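Local coordinates for protein Ent-copalyl diphosphate synthase (Streptomyces platensis, PDB 5BP8) that belongs to the terpene cyclases and has a largely helical fold that includes a domain related to the C-terminal domain of squalene-hopene cyclase, at residues V313-A316 with L317-G321; N352-I355 with L356-L359; G360-V363 with T364-D368. All blocks are in the same frame, centred on the assembly; numbering follows the deposited sequence.

Interaction 1 (V313-A316 with L317-G321)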
ATOM      1  N   VAL A 313      -3.223   2.750 -15.602  1.00 21.47           N
ATOM      2  CA  VAL A 313      -2.327   2.355 -16.659  1.00 22.19           C
ATOM      3  C   VAL A 313      -2.862   2.810 -18.024  1.00 23.25           C
ATOM      4  O   VAL A 313      -2.098   3.347 -18.826  1.00 23.67           O
ATOM      5  CB  VAL A 313      -2.035   0.844 -16.618  1.00 22.30           C
ATOM      6  CG1 VAL A 313      -1.420   0.368 -17.926  1.00 22.83           C
ATOM      7  CG2 VAL A 313      -1.103   0.529 -15.472  1.00 22.12           C
ATOM      8  N   LEU A 314      -4.160   2.643 -18.253  1.00 23.31           N
ATOM      9  CA  LEU A 314      -4.790   3.119 -19.496  1.00 24.88           C
ATOM     10  C   LEU A 314      -4.643   4.627 -19.640  1.00 26.03           C
ATOM     11  O   LEU A 314      -4.293   5.114 -20.708  1.00 26.32           O
ATOM     12  CB  LEU A 314      -6.257   2.736 -19.541  1.00 25.11           C
ATOM     13  CG  LEU A 314      -6.546   1.258 -19.815  1.00 25.27           C
ATOM     14  CD1 LEU A 314      -7.962   0.881 -19.410  1.00 25.29           C
ATOM     15  CD2 LEU A 314      -6.311   0.971 -21.304  1.00 26.46           C
ATOM     16  N   PHE A 315      -4.881   5.349 -18.554  1.00 24.74           N
ATOM     17  CA  PHE A 315      -4.748   6.800 -18.511  1.00 25.46           C
ATOM     18  C   PHE A 315      -3.305   7.207 -18.759  1.00 25.22           C
ATOM     19  O   PHE A 315      -3.024   8.109 -19.558  1.00 24.87           O
ATOM     20  CB  PHE A 315      -5.281   7.310 -17.140  1.00 24.84           C
ATOM     21  CG  PHE A 315      -5.369   8.815 -16.981  1.00 26.02           C
ATOM     22  CD1 PHE A 315      -5.865   9.646 -17.983  1.00 25.91           C
ATOM     23  CD2 PHE A 315      -5.041   9.404 -15.744  1.00 25.97           C
ATOM     24  CE1 PHE A 315      -5.941  11.018 -17.775  1.00 26.39           C
ATOM     25  CE2 PHE A 315      -5.138  10.760 -15.529  1.00 25.51           C
ATOM     26  CZ  PHE A 315      -5.599  11.577 -16.547  1.00 26.58           C
ATOM     27  N   ALA A 316      -2.363   6.529 -18.114  1.00 24.50           N
ATOM     28  CA  ALA A 316      -0.957   6.844 -18.299  1.00 25.23           C
ATOM     29  C   ALA A 316      -0.501   6.642 -19.747  1.00 26.51           C
ATOM     30  O   ALA A 316       0.195   7.505 -20.314  1.00 27.37           O
ATOM     31  CB  ALA A 316      -0.104   5.984 -17.378  1.00 24.63           C
ATOM     32  N   LEU A 317      -0.883   5.504 -20.320  1.00 25.23           N
ATOM     33  CA  LEU A 317      -0.528   5.195 -21.698  1.00 26.44           C
ATOM     34  C   LEU A 317      -1.120   6.231 -22.644  1.00 27.22           C
ATOM     35  O   LEU A 317      -0.389   6.786 -23.493  1.00 29.00           O
ATOM     36  CB  LEU A 317      -0.951   3.781 -22.083  1.00 25.30           C
ATOM     37  CG  LEU A 317      -0.092   2.653 -21.506  1.00 25.40           C
ATOM     38  CD1 LEU A 317      -0.813   1.326 -21.661  1.00 24.96           C
ATOM     39  CD2 LEU A 317       1.297   2.604 -22.130  1.00 25.95           C
ATOM     40  N   ALA A 318      -2.403   6.524 -22.476  1.00 26.82           N
ATOM     41  CA  ALA A 318      -3.102   7.451 -23.368  1.00 29.04           C
ATOM     42  C   ALA A 318      -2.579   8.874 -23.281  1.00 30.92           C
ATOM     43  O   ALA A 318      -2.504   9.586 -24.292  1.00 31.12           O
ATOM     44  CB  ALA A 318      -4.598   7.394 -23.127  1.00 29.19           C
ATOM     45  N   GLN A 319      -2.189   9.305 -22.088  1.00 29.45           N
ATOM     46  CA  GLN A 319      -1.581  10.621 -21.941  1.00 30.06           C
ATOM     47  C   GLN A 319      -0.206  10.731 -22.583  1.00 30.35           C
ATOM     48  O   GLN A 319       0.295  11.844 -22.780  1.00 31.80           O
ATOM     49  CB  GLN A 319      -1.486  11.043 -20.471  1.00 27.55           C
ATOM     50  CG  GLN A 319      -2.825  11.287 -19.840  1.00 26.61           C
ATOM     51  CD  GLN A 319      -2.718  11.954 -18.492  1.00 27.38           C
ATOM     52  OE1 GLN A 319      -2.948  13.151 -18.377  1.00 27.48           O
ATOM     53  NE2 GLN A 319      -2.369  11.177 -17.454  1.00 26.11           N
ATOM     54  N   HIS A 320       0.423   9.608 -22.870  1.00 29.30           N
ATOM     55  CA  HIS A 320       1.750   9.630 -23.455  1.00 30.98           C
ATOM     56  C   HIS A 320       1.779   9.017 -24.857  1.00 31.20           C
ATOM     57  O   HIS A 320       2.780   8.461 -25.277  1.00 32.16           O
ATOM     58  CB  HIS A 320       2.737   8.963 -22.506  1.00 29.40           C
ATOM     59  CG  HIS A 320       2.900   9.719 -21.230  1.00 29.07           C
ATOM     60  ND1 HIS A 320       2.099   9.505 -20.133  1.00 27.82           N
ATOM     61  CD2 HIS A 320       3.733  10.726 -20.894  1.00 29.36           C
ATOM     62  CE1 HIS A 320       2.440  10.335 -19.172  1.00 28.19           C
ATOM     63  NE2 HIS A 320       3.426  11.091 -19.609  1.00 29.45           N
ATOM     64  N   GLY A 321       0.656   9.127 -25.556  1.00 33.33           N
ATOM     65  CA  GLY A 321       0.591   8.822 -26.984  1.00 36.10           C
ATOM     66  C   GLY A 321       0.243   7.396 -27.357  1.00 37.12           C
ATOM     67  O   GLY A 321       0.368   7.030 -28.528  1.00 36.26           O
TER
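At the C-terminal end of helix 307-319, the first residue beyond the helix, His320, turns its side chain back to a carbonyl of the last turn, that of Ala316. ND1 of His320 donates to Ala316 O at 2.8 Å. The bond is nearly straight (168°), and the oxygen lies in the plane of the imidazole. His320 N also reaches Ala316 O, but only in a weak bond. The side chain therefore takes over most of the grip on this carbonyl as the backbone leaves the helix. ND1 carries a proton here. At the other side of the ring, NE2 is hydrogen-bonded to Tyr278 OH, so the imidazole is held at both nitrogens and its rotation is fixed.

One residue back along the helix, Phe315 and Gln319 stack ring on amide. CG of Phe315 lies opposite the backbone N (chi1 -173°), which sets the phenyl beside the side chain of Gln319. The two planes are only 10° apart. NE2 of Gln319 sits over the middle of the Phe315 ring, 3.4 Å from CZ, and CD of Gln319 comes equally close to CE1 of Phe315. A weak hydrogen bond to Asn269 OD1 also holds this NE2.

On another side of the helix, Val313 and Leu317 run alongside each other, with CG1 of Val313 3.9 Å from CD1 of Leu317. The regular backbone bonds Leu317 N to Val313 O, Ala318 N to Leu314 O and Gln319 N to Phe315 O join the two segments.

The helix is wedged among its neighbours. Val313 and Leu317 pack on Leu288 of helix 282-291. Ala316 rests on Asn269 of helix 260-274, while Phe315 and Ala318 face helix 349-365 through Glu357 and His361.

Interaction 2 (N352-I355 with L356-L359); sequences NAHI and LEAL
Four backbone hydrogen bonds join 352-355 to 356-359, from Leu356 N to Asn352 O (2.8 Å), Glu357 N to Ala353 O, Ala358 N to His354 O and Leu359 N to Ile355 O. The carbonyl of His354 has a second donor. A water gives one hydrogen to His354 O at 3.0 Å and the other to Glu357 OE1 at 3.1 Å. It thus ties the buried carboxylate to its own helix.

Glu357 runs beside His354. OE1 of Glu357 comes to the edge of the imidazole, near its plane, 3.5 Å from CD2 of His354. The carboxylate and ring planes differ by 30°. This is a carbon edge against an oxygen; the nitrogen across the ring, ND1, is hydrogen-bonded to Asp308 OD1 of helix 307-319. Trp266 meets the same ring with its plane almost at right angles.

Ile355 and Leu359, one turn apart, make an apolar contact. CG2 of Ile355 is opposite the backbone N, and it meets CD1 of Leu359 at 3.8 Å. Both side chains also pack on helix 370-386, at Ile380 and Ile377 respectively.

All eight residues are buried, between helices 307-319, 370-386 and 402-416, consistent with the alpha-alpha barrel of squalene-hopene cyclase relatives. Asp308 falls in a DXDD motif, the signature of class II terpene cyclases; a histidine bonded to its middle aspartate is consistent with squalene-hopene cyclase.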
ATOM      1  N   ASN A 352     -12.880   4.540  -8.554  1.00 21.37           N
ATOM      2  CA  ASN A 352     -13.870   5.178  -9.419  1.00 22.32           C
ATOM      3  C   ASN A 352     -13.386   6.494  -9.990  1.00 23.21           C
ATOM      4  O   ASN A 352     -13.605   6.765 -11.176  1.00 22.44           O
ATOM      5  CB  ASN A 352     -15.206   5.304  -8.707  1.00 23.43           C
ATOM      6  CG  ASN A 352     -15.988   4.003  -8.736  1.00 25.55           C
ATOM      7  OD1 ASN A 352     -16.832   3.775  -9.635  1.00 26.91           O
ATOM      8  ND2 ASN A 352     -15.695   3.118  -7.794  1.00 25.52           N
ATOM      9  N   ALA A 353     -12.699   7.302  -9.171  1.00 21.31           N
ATOM     10  CA  ALA A 353     -11.991   8.485  -9.686  1.00 21.73           C
ATOM     11  C   ALA A 353     -11.038   8.153 -10.827  1.00 21.53           C
ATOM     12  O   ALA A 353     -11.041   8.839 -11.868  1.00 21.86           O
ATOM     13  CB  ALA A 353     -11.243   9.215  -8.569  1.00 20.83           C
ATOM     14  N   HIS A 354     -10.213   7.108 -10.662  1.00 20.10           N
ATOM     15  CA  HIS A 354      -9.245   6.768 -11.680  1.00 20.54           C
ATOM     16  C   HIS A 354      -9.919   6.225 -12.964  1.00 20.81           C
ATOM     17  O   HIS A 354      -9.462   6.498 -14.086  1.00 21.41           O
ATOM     18  CB  HIS A 354      -8.162   5.824 -11.094  1.00 21.48           C
ATOM     19  CG  HIS A 354      -7.332   6.491 -10.040  1.00 22.58           C
ATOM     20  ND1 HIS A 354      -6.753   5.814  -8.982  1.00 23.02           N
ATOM     21  CD2 HIS A 354      -7.005   7.792  -9.874  1.00 23.82           C
ATOM     22  CE1 HIS A 354      -6.117   6.675  -8.211  1.00 23.16           C
ATOM     23  NE2 HIS A 354      -6.261   7.883  -8.723  1.00 23.80           N
ATOM     24  N   ILE A 355     -11.026   5.526 -12.793  1.00 20.45           N
ATOM     25  CA  ILE A 355     -11.818   5.066 -13.924  1.00 21.75           C
ATOM     26  C   ILE A 355     -12.450   6.255 -14.648  1.00 22.39           C
ATOM     27  O   ILE A 355     -12.450   6.295 -15.878  1.00 24.86           O
ATOM     28  CB  ILE A 355     -12.860   4.019 -13.496  1.00 21.37           C
ATOM     29  CG1 ILE A 355     -12.108   2.754 -13.082  1.00 20.57           C
ATOM     30  CG2 ILE A 355     -13.781   3.631 -14.657  1.00 21.41           C
ATOM     31  CD1 ILE A 355     -12.923   1.781 -12.297  1.00 21.28           C
ATOM     32  N   LEU A 356     -12.921   7.229 -13.895  1.00 22.70           N
ATOM     33  CA  LEU A 356     -13.437   8.459 -14.513  1.00 23.87           C
ATOM     34  C   LEU A 356     -12.375   9.137 -15.377  1.00 25.24           C
ATOM     35  O   LEU A 356     -12.672   9.592 -16.506  1.00 25.22           O
ATOM     36  CB  LEU A 356     -13.993   9.401 -13.465  1.00 23.97           C
ATOM     37  CG  LEU A 356     -14.513  10.759 -13.948  1.00 24.15           C
ATOM     38  CD1 LEU A 356     -15.604  10.558 -14.973  1.00 25.42           C
ATOM     39  CD2 LEU A 356     -15.041  11.585 -12.814  1.00 24.17           C
ATOM     40  N   GLU A 357     -11.133   9.191 -14.888  1.00 24.04           N
ATOM     41  CA  GLU A 357     -10.048   9.752 -15.676  1.00 24.93           C
ATOM     42  C   GLU A 357      -9.758   8.935 -16.934  1.00 26.07           C
ATOM     43  O   GLU A 357      -9.602   9.514 -18.013  1.00 26.25           O
ATOM     44  CB  GLU A 357      -8.773   9.922 -14.862  1.00 26.24           C
ATOM     45  CG  GLU A 357      -8.951  10.863 -13.666  1.00 26.20           C
ATOM     46  CD  GLU A 357      -7.694  10.979 -12.831  1.00 28.34           C
ATOM     47  OE1 GLU A 357      -7.017   9.922 -12.619  1.00 28.31           O
ATOM     48  OE2 GLU A 357      -7.388  12.121 -12.402  1.00 29.88           O
ATOM     49  N   ALA A 358      -9.630   7.617 -16.809  1.00 25.63           N
ATOM     50  CA  ALA A 358      -9.292   6.814 -17.972  1.00 25.57           C
ATOM     51  C   ALA A 358     -10.377   6.981 -19.061  1.00 26.38           C
ATOM     52  O   ALA A 358     -10.061   7.206 -20.246  1.00 27.36           O
ATOM     53  CB  ALA A 358      -9.141   5.364 -17.605  1.00 24.82           C
ATOM     54  N   LEU A 359     -11.633   6.864 -18.647  1.00 26.90           N
ATOM     55  CA  LEU A 359     -12.758   6.969 -19.581  1.00 28.39           C
ATOM     56  C   LEU A 359     -12.899   8.374 -20.148  1.00 30.17           C
ATOM     57  O   LEU A 359     -12.988   8.553 -21.378  1.00 30.55           O
ATOM     58  CB  LEU A 359     -14.055   6.515 -18.928  1.00 27.97           C
ATOM     59  CG  LEU A 359     -14.086   5.060 -18.477  1.00 26.53           C
ATOM     60  CD1 LEU A 359     -15.448   4.745 -17.915  1.00 26.74           C
ATOM     61  CD2 LEU A 359     -13.735   4.071 -19.579  1.00 27.09           C
TER
HETATM   62  O   HOH W   1      -6.494   7.106 -13.742  1.00 26.91           O

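Interaction 3 (G360-V363 with T364-D368)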
ATOM      1  N   GLY A 360     -12.916   9.363 -19.260  1.00 30.18           N
ATOM      2  CA  GLY A 360     -13.049  10.758 -19.654  1.00 30.30           C
ATOM      3  C   GLY A 360     -11.943  11.191 -20.580  1.00 30.86           C
ATOM      4  O   GLY A 360     -12.185  11.894 -21.596  1.00 31.39           O
ATOM      5  N   HIS A 361     -10.725  10.745 -20.287  1.00 28.97           N
ATOM      6  CA  HIS A 361      -9.616  11.110 -21.121  1.00 30.28           C
ATOM      7  C   HIS A 361      -9.705  10.421 -22.483  1.00 31.93           C
ATOM      8  O   HIS A 361      -9.370  11.033 -23.516  1.00 34.05           O
ATOM      9  CB  HIS A 361      -8.285  10.771 -20.490  1.00 29.79           C
ATOM     10  CG  HIS A 361      -7.123  11.143 -21.351  1.00 29.75           C
ATOM     11  ND1 HIS A 361      -6.500  10.239 -22.180  1.00 32.31           N
ATOM     12  CD2 HIS A 361      -6.510  12.329 -21.558  1.00 29.50           C
ATOM     13  CE1 HIS A 361      -5.521  10.844 -22.825  1.00 31.90           C
ATOM     14  NE2 HIS A 361      -5.504  12.111 -22.461  1.00 31.36           N
ATOM     15  N   HIS A 362     -10.133   9.158 -22.468  1.00 31.47           N
ATOM     16  CA  HIS A 362     -10.311   8.413 -23.707  1.00 32.79           C
ATOM     17  C   HIS A 362     -11.303   9.119 -24.641  1.00 34.72           C
ATOM     18  O   HIS A 362     -11.001   9.278 -25.825  1.00 38.31           O
ATOM     19  CB  HIS A 362     -10.824   7.009 -23.475  1.00 31.82           C
ATOM     20  CG  HIS A 362     -10.961   6.224 -24.748  1.00 31.59           C
ATOM     21  ND1 HIS A 362      -9.881   5.668 -25.387  1.00 31.72           N
ATOM     22  CD2 HIS A 362     -12.036   5.971 -25.533  1.00 33.43           C
ATOM     23  CE1 HIS A 362     -10.287   5.057 -26.490  1.00 32.07           C
ATOM     24  NE2 HIS A 362     -11.590   5.235 -26.607  1.00 33.27           N
ATOM     25  N   VAL A 363     -12.483   9.481 -24.124  1.00 37.36           N
ATOM     26  CA  VAL A 363     -13.535  10.075 -24.970  1.00 39.83           C
ATOM     27  C   VAL A 363     -13.173  11.465 -25.454  1.00 44.19           C
ATOM     28  O   VAL A 363     -13.738  11.953 -26.455  1.00 44.63           O
ATOM     29  CB  VAL A 363     -14.950  10.079 -24.344  1.00 39.29           C
ATOM     30  CG1 VAL A 363     -15.370   8.684 -23.932  1.00 37.13           C
ATOM     31  CG2 VAL A 363     -15.088  11.069 -23.196  1.00 39.85           C
ATOM     32  N   THR A 364     -12.240  12.096 -24.744  1.00 44.88           N
ATOM     33  CA  THR A 364     -11.636  13.343 -25.181  1.00 47.40           C
ATOM     34  C   THR A 364     -10.714  13.126 -26.379  1.00 47.97           C
ATOM     35  O   THR A 364     -10.828  13.824 -27.393  1.00 48.94           O
ATOM     36  CB  THR A 364     -10.886  14.034 -24.019  1.00 47.38           C
ATOM     37  OG1 THR A 364     -11.836  14.364 -22.997  1.00 47.24           O
ATOM     38  CG2 THR A 364     -10.189  15.312 -24.480  1.00 48.76           C
ATOM     39  N   VAL A 365      -9.829  12.144 -26.275  1.00 43.13           N
ATOM     40  CA  VAL A 365      -8.804  11.905 -27.281  1.00 44.14           C
ATOM     41  C   VAL A 365      -9.286  10.996 -28.462  1.00 43.86           C
ATOM     42  O   VAL A 365      -8.650  10.941 -29.523  1.00 43.45           O
ATOM     43  CB  VAL A 365      -7.563  11.323 -26.579  1.00 47.44           C
ATOM     44  CG1 VAL A 365      -7.710   9.820 -26.351  1.00 46.60           C
ATOM     45  CG2 VAL A 365      -6.292  11.631 -27.351  1.00 49.46           C
ATOM     46  N   ARG A 366     -10.398  10.284 -28.260  1.00 40.97           N
ATOM     47  CA  ARG A 366     -11.057   9.496 -29.310  1.00 40.38           C
ATOM     48  C   ARG A 366     -12.534   9.839 -29.289  1.00 38.82           C
ATOM     49  O   ARG A 366     -13.356   9.022 -28.861  1.00 35.15           O
ATOM     50  CB  ARG A 366     -10.877   7.997 -29.078  1.00 41.42           C
ATOM     51  CG  ARG A 366      -9.461   7.503 -29.284  1.00 42.59           C
ATOM     52  CD  ARG A 366      -9.058   7.468 -30.757  1.00 44.75           C
ATOM     53  NE  ARG A 366      -7.685   6.983 -30.943  1.00 45.80           N
ATOM     54  CZ  ARG A 366      -6.580   7.704 -30.711  1.00 48.29           C
ATOM     55  NH1 ARG A 366      -6.657   8.955 -30.256  1.00 49.29           N
ATOM     56  NH2 ARG A 366      -5.382   7.163 -30.911  1.00 48.57           N
ATOM     57  N   PRO A 367     -12.883  11.054 -29.770  1.00 38.53           N
ATOM     58  CA  PRO A 367     -14.259  11.546 -29.692  1.00 40.67           C
ATOM     59  C   PRO A 367     -15.298  10.607 -30.300  1.00 39.97           C
ATOM     60  O   PRO A 367     -16.431  10.622 -29.862  1.00 40.74           O
ATOM     61  CB  PRO A 367     -14.227  12.890 -30.438  1.00 42.87           C
ATOM     62  CG  PRO A 367     -12.797  13.220 -30.668  1.00 44.13           C
ATOM     63  CD  PRO A 367     -11.978  11.976 -30.478  1.00 40.98           C
ATOM     64  N   ASP A 368     -14.920   9.791 -31.286  1.00 42.97           N
ATOM     65  CA  ASP A 368     -15.837   8.787 -31.865  1.00 43.46           C
ATOM     66  C   ASP A 368     -16.322   7.734 -30.854  1.00 43.77           C
ATOM     67  O   ASP A 368     -17.360   7.082 -31.072  1.00 39.86           O
ATOM     68  CB  ASP A 368     -15.195   8.082 -33.091  1.00 46.70           C
ATOM     69  CG  ASP A 368     -15.036   9.015 -34.314  1.00 48.49           C
ATOM     70  OD1 ASP A 368     -15.530  10.151 -34.293  1.00 50.72           O
ATOM     71  OD2 ASP A 368     -14.395   8.610 -35.304  1.00 52.46           O
TER
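Thr364 holds OG1 beside its backbone N and opposite its carbonyl carbon (chi1 -63°), which points the hydroxyl back at Gly360 O. His362 has CG opposite its backbone N (chi1 -178°), and this puts one face of the ring against CB of Arg366. Both pairs belong to the C-terminal end of helix 349-365, where Arg366 is the first residue to leave helical angles.

Gly360 O is gripped twice by Thr364. OG1 donates at 2.9 Å, while the backbone N of Thr364 donates at 3.2 Å. The two arrive from opposite faces of the carbonyl plane. Val365 N bonds to His361 O, and Arg366 N closes the last of these turns on His362 O at 2.7 Å.

CB of Arg366 lies over one face of the His362 ring in a CH-pi contact, 4.1 Å from the ring centroid and displaced toward the rim. CG of Arg366 reaches CE1 of His362 at 3.8 Å. The NE2 of this ring is hydrogen-bonded to Asp369 OD2. The arginine chain then bends at chi2, and its NH1 donates to Val365 O at 2.9 Å from above the carbonyl plane.

Thr364 and His361 both touch Phe416 of helix 402-416. Beyond Arg366, Pro367 has no N-H to give to the helix. Its CA-H instead faces Val363 O, with CA of Pro367 3.3 Å from that oxygen.

Interactions 2 and 3 are successive parts of helix 349-365, and interaction 1 lies on helix 307-319 beside it. Their centres are about 12 Å apart in every pairing. Interaction 2 is wholly buried; interaction 1 is partly buried; interaction 3 has exposed residues. In the buried contact a water bridges a carbonyl and a carboxylate, and the histidine and asparagine find protein partners. At the two helix ends, side chains take up late carbonyls, by an imidazole N-H in one and a hydroxyl in the other. Phe315 joins all three: CE2 of Phe315 is 3.6 Å from OE1 of Glu357, and its ring meets that of His361 edge-to-face.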